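Local coordinates for protein cadherin-related family member 2 (Mus musculus, PDB 5CYX) that probably joins adjacent microvilli of epithelial cells through calcium-dependent complexes of its extracellular cadherin repeats with the partner CDHR5, so controlling microvillar packing, at residues A[13-19]-A[92-98]; A[113-117]-A[172-176]; A[179-185]-A[206-212]. One frame throughout, in Å; residues are numbered along the deposited sequence. Where two conformers were deposited one is given.

Contact 1. Residues A[13-19]-A[92-98]; sequences LVTLPED and QVIVEDR. With CA (calcium ion), chain C; CA (calcium ion), chain B.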
loop_
_atom_site.group_PDB
_atom_site.type_symbol
_atom_site.label_atom_id
_atom_site.label_comp_id
_atom_site.label_asym_id
_atom_site.label_seq_id
_atom_site.Cartn_x
_atom_site.Cartn_y
_atom_site.Cartn_z
ATOM N N LEU A 13 20.837 -37.994 19.032
ATOM C CA LEU A 13 19.452 -37.662 18.774
ATOM C C LEU A 13 18.942 -38.355 17.545
ATOM O O LEU A 13 19.713 -38.822 16.719
ATOM C CB LEU A 13 19.243 -36.151 18.658
ATOM C CG LEU A 13 20.129 -35.387 17.667
ATOM C CD1 LEU A 13 19.533 -35.372 16.261
ATOM C CD2 LEU A 13 20.379 -33.966 18.165
ATOM N N VAL A 14 17.619 -38.435 17.460
ATOM C CA VAL A 14 16.950 -38.893 16.264
ATOM C C VAL A 14 15.872 -37.863 15.838
ATOM O O VAL A 14 15.126 -37.330 16.682
ATOM C CB VAL A 14 16.391 -40.292 16.549
ATOM C CG1 VAL A 14 15.047 -40.243 17.285
ATOM C CG2 VAL A 14 16.302 -41.064 15.276
ATOM N N THR A 15 15.780 -37.596 14.546
ATOM C CA THR A 15 14.905 -36.569 14.021
ATOM C C THR A 15 13.782 -37.235 13.258
ATOM O O THR A 15 14.061 -37.964 12.307
ATOM C CB THR A 15 15.674 -35.654 13.028
ATOM O OG1 THR A 15 16.754 -35.025 13.707
ATOM C CG2 THR A 15 14.796 -34.563 12.492
ATOM N N LEU A 16 12.529 -37.008 13.665
ATOM C CA LEU A 16 11.359 -37.541 12.946
ATOM C C LEU A 16 10.461 -36.423 12.401
ATOM O O LEU A 16 10.211 -35.470 13.097
ATOM C CB LEU A 16 10.531 -38.430 13.888
ATOM C CG LEU A 16 11.336 -39.627 14.429
ATOM C CD1 LEU A 16 10.629 -40.354 15.574
ATOM C CD2 LEU A 16 11.653 -40.613 13.314
ATOM N N PRO A 17 9.940 -36.553 11.179
ATOM C CA PRO A 17 8.885 -35.621 10.798
ATOM C C PRO A 17 7.532 -35.887 11.559
ATOM O O PRO A 17 7.150 -37.052 11.769
ATOM C CB PRO A 17 8.706 -35.892 9.309
ATOM C CG PRO A 17 9.202 -37.292 9.062
ATOM C CD PRO A 17 10.001 -37.721 10.268
ATOM N N GLU A 18 6.851 -34.797 11.924
ATOM C CA GLU A 18 5.619 -34.840 12.682
ATOM C C GLU A 18 4.470 -35.537 11.926
ATOM O O GLU A 18 3.567 -35.977 12.526
ATOM C CB GLU A 18 5.217 -33.435 13.146
ATOM C CG GLU A 18 4.639 -32.475 12.099
ATOM C CD GLU A 18 3.885 -31.310 12.703
ATOM O OE1 GLU A 18 3.194 -31.481 13.769
ATOM O OE2 GLU A 18 3.915 -30.193 12.120
ATOM N N ASP A 19 4.554 -35.668 10.603
ATOM C CA ASP A 19 3.538 -36.427 9.823
ATOM C C ASP A 19 3.866 -37.913 9.698
ATOM O O ASP A 19 3.214 -38.606 8.913
ATOM C CB ASP A 19 3.356 -35.811 8.431
ATOM C CG ASP A 19 4.663 -35.710 7.685
ATOM O OD1 ASP A 19 5.643 -36.253 8.207
ATOM O OD2 ASP A 19 4.729 -35.139 6.587
ATOM N N GLN A 92 17.637 -38.179 22.411
ATOM C CA GLN A 92 16.686 -37.137 22.143
ATOM C C GLN A 92 15.952 -37.329 20.790
ATOM O O GLN A 92 16.564 -37.692 19.794
ATOM C CB GLN A 92 17.376 -35.791 22.163
ATOM C CG GLN A 92 16.378 -34.650 22.242
ATOM C CD GLN A 92 17.063 -33.305 22.269
ATOM O OE1 GLN A 92 18.009 -33.058 21.504
ATOM N NE2 GLN A 92 16.576 -32.414 23.127
ATOM N N VAL A 93 14.650 -37.038 20.799
ATOM C CA VAL A 93 13.825 -37.012 19.609
ATOM C C VAL A 93 13.525 -35.549 19.233
ATOM O O VAL A 93 12.883 -34.850 19.996
ATOM C CB VAL A 93 12.539 -37.834 19.806
ATOM C CG1 VAL A 93 11.725 -37.839 18.536
ATOM C CG2 VAL A 93 12.881 -39.248 20.211
ATOM N N ILE A 94 14.075 -35.077 18.095
ATOM C CA ILE A 94 13.673 -33.820 17.501
ATOM C C ILE A 94 12.467 -34.113 16.586
ATOM O O ILE A 94 12.563 -34.942 15.672
ATOM C CB ILE A 94 14.839 -33.174 16.720
ATOM C CG1 ILE A 94 16.107 -33.026 17.591
ATOM C CG2 ILE A 94 14.462 -31.814 16.154
ATOM C CD1 ILE A 94 15.853 -32.367 18.945
ATOM N N VAL A 95 11.331 -33.468 16.837
ATOM C CA VAL A 95 10.172 -33.534 15.943
ATOM C C VAL A 95 10.253 -32.371 14.971
ATOM O O VAL A 95 10.363 -31.230 15.390
ATOM C CB VAL A 95 8.844 -33.504 16.725
ATOM C CG1 VAL A 95 7.643 -33.635 15.788
ATOM C CG2 VAL A 95 8.792 -34.655 17.711
ATOM N N GLU A 96 10.270 -32.649 13.672
ATOM C CA GLU A 96 10.280 -31.592 12.660
ATOM C C GLU A 96 8.873 -31.124 12.262
ATOM O O GLU A 96 7.947 -31.942 12.011
ATOM C CB GLU A 96 10.985 -32.042 11.384
ATOM C CG GLU A 96 12.488 -32.114 11.488
ATOM C CD GLU A 96 13.173 -32.244 10.123
ATOM O OE1 GLU A 96 12.581 -32.902 9.220
ATOM O OE2 GLU A 96 14.300 -31.691 9.981
ATOM N N ASP A 97 8.754 -29.813 12.119
ATOM C CA ASP A 97 7.529 -29.169 11.713
ATOM C C ASP A 97 7.181 -29.589 10.277
ATOM O O ASP A 97 8.085 -29.683 9.404
ATOM C CB ASP A 97 7.663 -27.622 11.782
ATOM C CG ASP A 97 6.301 -26.898 11.672
ATOM O OD1 ASP A 97 5.232 -27.513 11.946
ATOM O OD2 ASP A 97 6.307 -25.711 11.251
ATOM N N ARG A 98 5.893 -29.873 10.058
ATOM C CA ARG A 98 5.368 -30.026 8.654
ATOM C C ARG A 98 4.090 -29.160 8.498
ATOM O O ARG A 98 3.441 -28.743 9.528
ATOM C CB ARG A 98 5.109 -31.482 8.350
ATOM C CG ARG A 98 6.354 -32.354 8.301
ATOM C CD ARG A 98 6.994 -32.241 6.945
ATOM N NE ARG A 98 8.238 -32.985 6.838
ATOM C CZ ARG A 98 9.435 -32.558 7.196
ATOM N NH1 ARG A 98 10.481 -33.337 7.006
ATOM N NH2 ARG A 98 9.623 -31.369 7.747
HETATM CA CA CA C . 3.019 -28.197 11.863
HETATM CA CA CA B . 0.930 -30.792 14.101
HETATM O O HOH W 1 6.868 -35.025 5.216
HETATM O O HOH W 2 -1.367 -29.918 14.239
#
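The carboxylate oxygen OE2 of E18 is gripped twice. It binds one calcium ion at 2.2 Å. It also accepts the backbone N-H of R98 on its anti lone pair, a nearly straight bond of 2.9 Å from N to OE2. OE1 binds a second calcium ion, so the carboxylate bridges two metals. D97 OD1 and the carbonyl oxygen of R98 join OE2 on the first ion; E69, D100 and D133 complete that site. CG of E18 sits between the backbone N and the carbonyl carbon (chi1 75°), and the chain then runs extended to the ions. R98 bends at chi2 and lays one guanidinium face over P17 CB, 3.8 Å from NE, while NH1 forms a salt bridge with E96 OE1. One water links R98 NE to D19 OD2, which also accepts from the backbone of D195. Strands 13-17 and 92-96 pair in parallel, beginning with V14 N to Q92 O at 2.7 Å. V14 CG1 meets V93 CG2 on the buried face, whereas T15 CG2 presses on E96 CG at 3.5 Å on the other. This parallel pairing with the repeat's last strand, calcium ligands just past its end, fits the Greek-key cadherin repeat at its calcium-binding linker.

Contact 2. Residues A[113-117]-A[172-176]; sequences SINET and LSYNN. With CA (calcium ion), chain E.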
loop_
_atom_site.group_PDB
_atom_site.type_symbol
_atom_site.label_atom_id
_atom_site.label_comp_id
_atom_site.label_asym_id
_atom_site.label_seq_id
_atom_site.Cartn_x
_atom_site.Cartn_y
_atom_site.Cartn_z
ATOM N N SER A 113 -18.921 0.125 7.442
ATOM C CA SER A 113 -19.409 1.225 6.629
ATOM C C SER A 113 -18.274 2.186 6.276
ATOM O O SER A 113 -17.438 2.491 7.133
ATOM C CB SER A 113 -20.471 2.019 7.367
ATOM O OG SER A 113 -21.532 1.170 7.639
ATOM N N ILE A 114 -18.296 2.706 5.056
ATOM C CA ILE A 114 -17.362 3.759 4.680
ATOM C C ILE A 114 -18.041 4.873 3.911
ATOM O O ILE A 114 -19.012 4.638 3.168
ATOM C CB ILE A 114 -16.188 3.213 3.873
ATOM C CG1 ILE A 114 -16.676 2.622 2.543
ATOM C CG2 ILE A 114 -15.414 2.200 4.697
ATOM C CD1 ILE A 114 -15.630 1.844 1.804
ATOM N N ASN A 115 -17.538 6.084 4.121
ATOM C CA ASN A 115 -17.984 7.247 3.393
ATOM C C ASN A 115 -17.573 7.113 1.950
ATOM O O ASN A 115 -16.444 6.687 1.677
ATOM C CB ASN A 115 -17.297 8.519 3.917
ATOM C CG ASN A 115 -17.869 9.009 5.224
ATOM O OD1 ASN A 115 -17.243 9.798 5.900
ATOM N ND2 ASN A 115 -18.990 8.537 5.600
ATOM N N GLU A 116 -18.428 7.568 1.044
ATOM C CA GLU A 116 -18.090 7.449 -0.392
ATOM C C GLU A 116 -16.892 8.352 -0.744
ATOM O O GLU A 116 -16.217 8.032 -1.712
ATOM C CB GLU A 116 -19.266 7.740 -1.306
ATOM C CG GLU A 116 -19.647 9.193 -1.503
ATOM C CD GLU A 116 -20.943 9.417 -2.295
ATOM O OE1 GLU A 116 -21.328 8.649 -3.255
ATOM O OE2 GLU A 116 -21.573 10.463 -1.981
ATOM N N THR A 117 -16.643 9.442 0.003
ATOM C CA THR A 117 -15.430 10.308 -0.255
ATOM C C THR A 117 -14.124 9.749 0.309
ATOM O O THR A 117 -13.113 10.392 0.181
ATOM C CB THR A 117 -15.556 11.755 0.280
ATOM O OG1 THR A 117 -15.892 11.716 1.656
ATOM C CG2 THR A 117 -16.605 12.538 -0.470
ATOM N N LEU A 172 -15.219 5.782 -4.787
ATOM C CA LEU A 172 -16.536 5.179 -4.569
ATOM C C LEU A 172 -17.621 6.090 -5.116
ATOM O O LEU A 172 -17.416 7.263 -5.249
ATOM C CB LEU A 172 -16.776 5.010 -3.046
ATOM C CG LEU A 172 -15.774 4.160 -2.274
ATOM C CD1 LEU A 172 -15.804 4.297 -0.759
ATOM C CD2 LEU A 172 -15.969 2.720 -2.636
ATOM N N SER A 173 -18.833 5.553 -5.334
ATOM C CA SER A 173 -20.031 6.405 -5.532
ATOM C C SER A 173 -21.301 5.656 -5.162
ATOM O O SER A 173 -21.672 4.706 -5.858
ATOM C CB SER A 173 -20.166 6.890 -6.992
ATOM O OG SER A 173 -21.343 7.707 -7.105
ATOM N N TYR A 174 -21.944 6.082 -4.067
ATOM C CA TYR A 174 -23.219 5.523 -3.657
ATOM C C TYR A 174 -24.240 5.508 -4.806
ATOM O O TYR A 174 -24.900 4.536 -5.002
ATOM C CB TYR A 174 -23.777 6.278 -2.425
ATOM C CG TYR A 174 -25.178 5.846 -1.974
ATOM C CD1 TYR A 174 -26.314 6.268 -2.643
ATOM C CD2 TYR A 174 -25.363 5.028 -0.852
ATOM C CE1 TYR A 174 -27.604 5.856 -2.212
ATOM C CE2 TYR A 174 -26.634 4.602 -0.443
ATOM C CZ TYR A 174 -27.746 5.035 -1.112
ATOM O OH TYR A 174 -29.026 4.644 -0.689
ATOM N N ASN A 175 -24.376 6.613 -5.509
ATOM C CA ASN A 175 -25.360 6.808 -6.573
ATOM C C ASN A 175 -24.960 6.345 -7.984
ATOM O O ASN A 175 -25.798 5.977 -8.762
ATOM C CB ASN A 175 -25.682 8.299 -6.638
ATOM C CG ASN A 175 -26.339 8.779 -5.366
ATOM O OD1 ASN A 175 -25.691 9.353 -4.447
ATOM N ND2 ASN A 175 -27.582 8.454 -5.257
ATOM N N ASN A 176 -23.683 6.400 -8.314
ATOM C CA ASN A 176 -23.244 6.010 -9.653
ATOM C C ASN A 176 -22.484 4.703 -9.789
ATOM O O ASN A 176 -22.264 4.260 -10.922
ATOM C CB ASN A 176 -22.443 7.150 -10.253
ATOM C CG ASN A 176 -23.246 8.433 -10.288
ATOM O OD1 ASN A 176 -22.850 9.469 -9.718
ATOM N ND2 ASN A 176 -24.414 8.360 -10.926
HETATM CA CA CA E . -23.256 11.689 -2.898
HETATM O O HOH W 3 -13.772 7.354 -2.941
HETATM O O HOH W 4 -22.995 10.107 -4.651
#
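At a calcium site between the second and third cadherin repeats, E116 ties the end of strand 109-115 to the loop 172-176. Its carboxylate divides its work. OE2 binds the calcium ion at 2.3 Å, beside D214, E215, D217 and D250, while OE1 takes the backbone N-H of Y174, at 2.8 Å from N to OE1, on its anti side and 25° out of the carboxylate plane. A water that is itself a calcium ligand donates to OE1, 2.6 Å away, so this oxygen also serves the metal indirectly. With CG between the backbone N and the carbonyl carbon (chi1 77°) and the rest of the chain extended, the side chain spans from strand to ion, and OE1 also lies against Y174 CB. On the same loop, L172 packs against the strand: its CB meets E116 O at 3.4 Å, and CD1 meets I114 CD1 at 3.6 Å, the two side chains crossing at about a right angle. A second water bridges E116 O and L172 N. Within the loop, S173 OG accepts the backbone N-H of N176, 2.9 Å from N to OG, in an ST motif. Such a strand-end glutamate, joined by ligands from the linker and the next repeat, is characteristic of cadherin calcium sites.

Contact 3. Residues A[179-185]-A[206-212]; sequences AFYQLEL and VFVSISV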
loop_
_atom_site.group_PDB
_atom_site.type_symbol
_atom_site.label_atom_id
_atom_site.label_comp_id
_atom_site.label_asym_id
_atom_site.label_seq_id
_atom_site.Cartn_x
_atom_site.Cartn_y
_atom_site.Cartn_z
ATOM N N ALA A 179 -24.105 1.180 -3.711
ATOM C CA ALA A 179 -24.242 1.433 -2.286
ATOM C C ALA A 179 -23.634 0.316 -1.420
ATOM O O ALA A 179 -23.491 0.481 -0.211
ATOM C CB ALA A 179 -25.723 1.590 -1.959
ATOM N N PHE A 180 -23.311 -0.824 -2.030
ATOM C CA PHE A 180 -22.892 -2.011 -1.284
ATOM C C PHE A 180 -21.922 -2.874 -2.090
ATOM O O PHE A 180 -21.996 -2.943 -3.324
ATOM C CB PHE A 180 -24.131 -2.839 -0.860
ATOM C CG PHE A 180 -23.822 -4.040 0.019
ATOM C CD1 PHE A 180 -23.696 -3.909 1.398
ATOM C CD2 PHE A 180 -23.710 -5.316 -0.533
ATOM C CE1 PHE A 180 -23.440 -5.016 2.198
ATOM C CE2 PHE A 180 -23.448 -6.421 0.262
ATOM C CZ PHE A 180 -23.308 -6.272 1.624
ATOM N N TYR A 181 -21.016 -3.519 -1.374
ATOM C CA TYR A 181 -20.141 -4.530 -1.919
ATOM C C TYR A 181 -20.000 -5.648 -0.896
ATOM O O TYR A 181 -20.040 -5.414 0.300
ATOM C CB TYR A 181 -18.755 -4.001 -2.290
ATOM C CG TYR A 181 -18.749 -2.838 -3.270
ATOM C CD1 TYR A 181 -18.833 -1.536 -2.812
ATOM C CD2 TYR A 181 -18.642 -3.048 -4.660
ATOM C CE1 TYR A 181 -18.892 -0.490 -3.673
ATOM C CE2 TYR A 181 -18.679 -2.001 -5.546
ATOM C CZ TYR A 181 -18.792 -0.731 -5.061
ATOM O OH TYR A 181 -18.830 0.337 -5.897
ATOM N N GLN A 182 -19.827 -6.851 -1.403
ATOM C CA GLN A 182 -19.465 -7.984 -0.634
ATOM C C GLN A 182 -18.220 -8.587 -1.257
ATOM O O GLN A 182 -18.224 -9.005 -2.415
ATOM C CB GLN A 182 -20.582 -9.031 -0.640
ATOM C CG GLN A 182 -20.246 -10.213 0.257
ATOM C CD GLN A 182 -21.233 -11.348 0.073
ATOM O OE1 GLN A 182 -22.376 -11.203 0.437
ATOM N NE2 GLN A 182 -20.794 -12.462 -0.487
ATOM N N LEU A 183 -17.186 -8.689 -0.450
ATOM C CA LEU A 183 -15.918 -9.236 -0.857
ATOM C C LEU A 183 -15.821 -10.609 -0.245
ATOM O O LEU A 183 -16.116 -10.768 0.956
ATOM C CB LEU A 183 -14.776 -8.389 -0.313
ATOM C CG LEU A 183 -14.425 -7.047 -0.911
ATOM C CD1 LEU A 183 -15.536 -6.038 -0.818
ATOM C CD2 LEU A 183 -13.204 -6.529 -0.166
ATOM N N GLU A 184 -15.396 -11.582 -1.042
ATOM C CA GLU A 184 -15.004 -12.882 -0.547
ATOM C C GLU A 184 -13.469 -12.959 -0.493
ATOM O O GLU A 184 -12.832 -12.692 -1.495
ATOM C CB GLU A 184 -15.545 -13.965 -1.467
ATOM C CG GLU A 184 -14.992 -15.332 -1.170
ATOM C CD GLU A 184 -15.591 -16.411 -2.036
ATOM O OE1 GLU A 184 -16.513 -16.143 -2.841
ATOM O OE2 GLU A 184 -15.173 -17.557 -1.848
ATOM N N LEU A 185 -12.901 -13.378 0.645
ATOM C CA LEU A 185 -11.422 -13.515 0.789
ATOM C C LEU A 185 -11.027 -14.912 1.166
ATOM O O LEU A 185 -11.858 -15.716 1.628
ATOM C CB LEU A 185 -10.863 -12.612 1.895
ATOM C CG LEU A 185 -11.540 -11.295 2.157
ATOM C CD1 LEU A 185 -10.846 -10.615 3.349
ATOM C CD2 LEU A 185 -11.449 -10.405 0.944
ATOM N N VAL A 206 -14.090 -16.342 3.624
ATOM C CA VAL A 206 -14.576 -15.372 4.574
ATOM C C VAL A 206 -15.152 -14.218 3.782
ATOM O O VAL A 206 -14.706 -13.953 2.668
ATOM C CB VAL A 206 -13.362 -15.015 5.468
ATOM C CG1 VAL A 206 -12.842 -13.586 5.276
ATOM C CG2 VAL A 206 -13.597 -15.441 6.892
ATOM N N PHE A 207 -16.132 -13.531 4.334
ATOM C CA PHE A 207 -16.831 -12.456 3.647
ATOM C C PHE A 207 -16.838 -11.110 4.384
ATOM O O PHE A 207 -16.976 -11.038 5.627
ATOM C CB PHE A 207 -18.265 -12.906 3.371
ATOM C CG PHE A 207 -18.345 -14.138 2.527
ATOM C CD1 PHE A 207 -18.298 -15.395 3.108
ATOM C CD2 PHE A 207 -18.433 -14.041 1.138
ATOM C CE1 PHE A 207 -18.403 -16.547 2.327
ATOM C CE2 PHE A 207 -18.530 -15.179 0.338
ATOM C CZ PHE A 207 -18.503 -16.437 0.930
ATOM N N VAL A 208 -16.618 -10.054 3.606
ATOM C CA VAL A 208 -16.679 -8.684 4.096
ATOM C C VAL A 208 -17.721 -7.890 3.346
ATOM O O VAL A 208 -17.582 -7.647 2.115
ATOM C CB VAL A 208 -15.314 -7.968 3.987
ATOM C CG1 VAL A 208 -15.372 -6.607 4.691
ATOM C CG2 VAL A 208 -14.252 -8.838 4.616
ATOM N N SER A 209 -18.743 -7.506 4.092
ATOM C CA SER A 209 -19.828 -6.674 3.620
ATOM C C SER A 209 -19.529 -5.211 3.864
ATOM O O SER A 209 -19.356 -4.796 5.018
ATOM C CB SER A 209 -21.108 -7.041 4.361
ATOM O OG SER A 209 -21.382 -8.407 4.114
ATOM N N ILE A 210 -19.465 -4.433 2.776
ATOM C CA ILE A 210 -19.183 -2.999 2.846
ATOM C C ILE A 210 -20.387 -2.141 2.497
ATOM O O ILE A 210 -20.856 -2.239 1.382
ATOM C CB ILE A 210 -17.997 -2.649 1.931
ATOM C CG1 ILE A 210 -16.790 -3.524 2.301
ATOM C CG2 ILE A 210 -17.636 -1.172 2.049
ATOM C CD1 ILE A 210 -15.680 -3.450 1.324
ATOM N N SER A 211 -20.900 -1.319 3.431
ATOM C CA SER A 211 -21.910 -0.301 3.090
ATOM C C SER A 211 -21.228 1.040 2.730
ATOM O O SER A 211 -20.384 1.506 3.446
ATOM C CB SER A 211 -22.923 -0.084 4.209
ATOM O OG SER A 211 -23.385 -1.335 4.643
ATOM N N VAL A 212 -21.619 1.634 1.607
ATOM C CA VAL A 212 -21.155 2.946 1.231
ATOM C C VAL A 212 -22.178 3.959 1.646
ATOM O O VAL A 212 -23.368 3.801 1.322
ATOM C CB VAL A 212 -20.970 3.044 -0.288
ATOM C CG1 VAL A 212 -20.326 4.390 -0.647
ATOM C CG2 VAL A 212 -20.119 1.875 -0.765
#
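F207 and E184 lie side by side on one face of an antiparallel strand pair in the second cadherin repeat, a Greek-key beta-sandwich, pointing the same way with carboxylate and ring planes 42° apart. The extended glutamate runs along the ring, its CB 3.7 Å from F207 CE2. Q182, diagonal to F207, reaches the same CD2-CE2 part of the ring: its CG stands anti to the backbone N (chi1 -176°), and NE2 arrives 3.3 Å from F207 CD2 with the amide plane turned 80° against the ring. E184, the direct non-hydrogen-bonded partner of F207, and the diagonal Q182 thus both meet the ring at CD2 and CE2. An alanine in place of E184 would keep the CB contact but would probably leave CE2 of F207 without the chain that runs beside it, so that the ring could turn more easily. Farther along, in one of two modelled conformers, the ring of F180 brings CZ to 3.6 Å from S209 CB.

The opposite face is the apolar core. Here L185 crosses V206 and V208, with CD1 4.0 Å from V208 CG2, and Y181 offers the edge of its ring to V212 CG2 while meeting F158 edge-to-face. F158 also packs on L183 and I210, bringing strand 158-160 against this face. Between the two faces the backbones are joined by near-linear bonds, among them the reciprocal pair of L183 and V208, both 2.8 Å from N to O. The hydrogen-bonded pairs Y181-I210, L183-V208 and L185-V206 carry the buried side chains. Between these two strands the L183 and I210 side chains cross obliquely and bring CD1 of L183 to 3.4 Å from CD1 of I210, closer than usual van der Waals contact.

In the fold
The three contacts follow one another along the chain. Contacts 1 and 2 have centres about 54 Å apart and belong to successive repeats; these two share a plan, each holding a glutamate just past the end of a strand that binds calcium at the end of its own repeat. Contacts 2 and 3, with centres about 13 Å apart, share one sheet, order 109-115, 206-213, 180-189, 140-148, and touch directly: I114 N lies 2.9 Å from S211 O, a probable hydrogen bond, and E116 CB packs on V212 CG1. The V212 side chain lies about 8 Å from the calcium bound by E116, whereas the nearest atoms of contacts 1 and 3 are about 22 Å apart.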